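Local coordinates for oligogalacturonate lyase (Vibrio parahaemolyticus RIMD 2210633, PDB 3C5M), which probably cleaves, by beta-elimination, short oligogalacturonates derived from pectin, and holds a manganese ion at the centre of its propeller, at residues P283-L288 / F321-N326. Numbering follows the deposited sequence.
Sequences PPCSHL and FLYVLN. With MN (manganese (II) ion), chain D.
The hydroxyl OH of Tyr323 is hydrogen-bonded to OD1 of Asp319, whose OD2 takes the backbone N of Phe321; the first bond ties down the far end of the ring that Pro283 and Cys285 lean against. Pro283 lies over one face of the Tyr323 ring: its CB sits 4.2 Å from the ring centroid and only 13° off the normal, a CH-pi contact. Cys285 comes in on the same side but obliquely: SG is 3.5 Å from Tyr323 CD2, and its line to the ring centroid runs 49° off the normal, a sulfur-aromatic contact. Tyr323 CG is anti to its own carbonyl carbon (chi1 -71°), and this swings the ring across to the proline and the sulfur. Strands 285-290 and 321-326 belong to one four-stranded blade of the seven-bladed beta-propeller, with strand 296-301 between them; Pro283 lies in the link from the preceding blade. Further along, CD2 of Leu325 meets Pro283 CD at 3.9 Å, while Leu325 and Leu288 both touch Ile266 of that preceding blade. Beyond the corner at Ser286, His287 turns to the propeller centre, where its NE2 binds manganese at 2.0 Å alongside Gln350, His353, His355 and a water.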
loop_
_atom_site.group_PDB
_atom_site.type_symbol
_atom_site.label_atom_id
_atom_site.label_comp_id
_atom_site.label_asym_id
_atom_site.label_seq_id
_atom_site.Cartn_x
_atom_site.Cartn_y
_atom_site.Cartn_z
ATOM N N PRO A 283 2.656 -18.771 0.208
ATOM C CA PRO A 283 1.893 -19.308 -0.922
ATOM C C PRO A 283 2.042 -18.388 -2.142
ATOM O O PRO A 283 2.392 -17.213 -2.006
ATOM C CB PRO A 283 0.467 -19.364 -0.383
ATOM C CG PRO A 283 0.447 -18.264 0.643
ATOM C CD PRO A 283 1.773 -18.412 1.330
ATOM N N PRO A 284 1.782 -18.912 -3.349
ATOM C CA PRO A 284 1.902 -18.112 -4.575
ATOM C C PRO A 284 1.062 -16.833 -4.535
ATOM O O PRO A 284 -0.067 -16.814 -5.032
ATOM C CB PRO A 284 1.428 -19.083 -5.653
ATOM C CG PRO A 284 0.390 -19.903 -4.921
ATOM C CD PRO A 284 1.100 -20.191 -3.623
ATOM N N CYS A 285 1.612 -15.765 -3.956
ATOM C CA CYS A 285 0.884 -14.498 -3.846
ATOM C C CYS A 285 1.672 -13.271 -4.266
ATOM O O CYS A 285 2.889 -13.231 -4.119
ATOM C CB CYS A 285 0.391 -14.301 -2.413
ATOM S SG CYS A 285 -0.874 -15.479 -1.901
ATOM N N SER A 286 0.972 -12.258 -4.769
ATOM C CA SER A 286 1.627 -11.030 -5.215
ATOM C C SER A 286 1.973 -10.114 -4.062
ATOM O O SER A 286 3.140 -9.885 -3.772
ATOM C CB SER A 286 0.734 -10.259 -6.189
ATOM O OG SER A 286 0.526 -10.985 -7.385
ATOM N N HIS A 287 0.946 -9.586 -3.406
ATOM C CA HIS A 287 1.152 -8.669 -2.293
ATOM C C HIS A 287 0.981 -9.393 -0.975
ATOM O O HIS A 287 0.406 -10.478 -0.933
ATOM C CB HIS A 287 0.153 -7.511 -2.354
ATOM C CG HIS A 287 -0.027 -6.937 -3.723
ATOM N ND1 HIS A 287 -0.709 -7.600 -4.717
ATOM C CD2 HIS A 287 0.389 -5.768 -4.264
ATOM C CE1 HIS A 287 -0.705 -6.864 -5.815
ATOM N NE2 HIS A 287 -0.045 -5.748 -5.567
ATOM N N LEU A 288 1.473 -8.781 0.100
ATOM C CA LEU A 288 1.366 -9.364 1.426
ATOM C C LEU A 288 1.175 -8.264 2.460
ATOM O O LEU A 288 1.908 -7.286 2.473
ATOM C CB LEU A 288 2.624 -10.167 1.749
ATOM C CG LEU A 288 2.688 -10.865 3.113
ATOM C CD1 LEU A 288 1.524 -11.831 3.281
ATOM C CD2 LEU A 288 4.003 -11.605 3.219
ATOM N N PHE A 321 -7.251 -17.136 -5.556
ATOM C CA PHE A 321 -7.643 -17.097 -4.147
ATOM C C PHE A 321 -6.902 -16.118 -3.242
ATOM O O PHE A 321 -5.737 -15.769 -3.468
ATOM C CB PHE A 321 -7.536 -18.493 -3.511
ATOM C CG PHE A 321 -8.557 -19.471 -4.009
ATOM C CD1 PHE A 321 -8.254 -20.344 -5.051
ATOM C CD2 PHE A 321 -9.826 -19.516 -3.436
ATOM C CE1 PHE A 321 -9.196 -21.251 -5.515
ATOM C CE2 PHE A 321 -10.780 -20.412 -3.885
ATOM C CZ PHE A 321 -10.467 -21.287 -4.930
ATOM N N LEU A 322 -7.609 -15.679 -2.206
ATOM C CA LEU A 322 -7.052 -14.793 -1.202
ATOM C C LEU A 322 -6.620 -15.709 -0.069
ATOM O O LEU A 322 -7.323 -16.658 0.267
ATOM C CB LEU A 322 -8.110 -13.813 -0.700
ATOM C CG LEU A 322 -8.305 -12.556 -1.548
ATOM C CD1 LEU A 322 -9.459 -11.722 -0.993
ATOM C CD2 LEU A 322 -7.007 -11.762 -1.570
ATOM N N TYR A 323 -5.467 -15.436 0.523
ATOM C CA TYR A 323 -4.990 -16.287 1.596
ATOM C C TYR A 323 -4.927 -15.612 2.953
ATOM O O TYR A 323 -4.564 -14.442 3.061
ATOM C CB TYR A 323 -3.613 -16.830 1.239
ATOM C CG TYR A 323 -3.624 -17.848 0.129
ATOM C CD1 TYR A 323 -3.567 -19.217 0.412
ATOM C CD2 TYR A 323 -3.671 -17.448 -1.209
ATOM C CE1 TYR A 323 -3.550 -20.163 -0.607
ATOM C CE2 TYR A 323 -3.655 -18.383 -2.238
ATOM C CZ TYR A 323 -3.593 -19.740 -1.930
ATOM O OH TYR A 323 -3.576 -20.682 -2.933
ATOM N N VAL A 324 -5.298 -16.350 3.991
ATOM C CA VAL A 324 -5.221 -15.816 5.339
ATOM C C VAL A 324 -4.242 -16.691 6.121
ATOM O O VAL A 324 -4.590 -17.763 6.626
ATOM C CB VAL A 324 -6.594 -15.795 6.026
ATOM C CG1 VAL A 324 -6.437 -15.413 7.473
ATOM C CG2 VAL A 324 -7.499 -14.796 5.336
ATOM N N LEU A 325 -2.997 -16.230 6.186
ATOM C CA LEU A 325 -1.949 -16.942 6.888
ATOM C C LEU A 325 -2.039 -16.723 8.391
ATOM O O LEU A 325 -2.403 -15.650 8.863
ATOM C CB LEU A 325 -0.572 -16.494 6.387
ATOM C CG LEU A 325 -0.232 -16.756 4.915
ATOM C CD1 LEU A 325 -1.107 -15.891 4.032
ATOM C CD2 LEU A 325 1.241 -16.448 4.652
ATOM N N ASN A 326 -1.708 -17.767 9.135
ATOM C CA ASN A 326 -1.715 -17.727 10.581
ATOM C C ASN A 326 -0.251 -17.785 11.038
ATOM O O ASN A 326 0.338 -18.858 11.081
ATOM C CB ASN A 326 -2.471 -18.933 11.109
ATOM C CG ASN A 326 -2.706 -18.857 12.589
ATOM O OD1 ASN A 326 -1.773 -18.652 13.369
ATOM N ND2 ASN A 326 -3.960 -19.029 12.995
HETATM MN MN MN D . -0.222 -3.839 -6.183
HETATM O O HOH W 1 1.794 -4.090 -7.171
#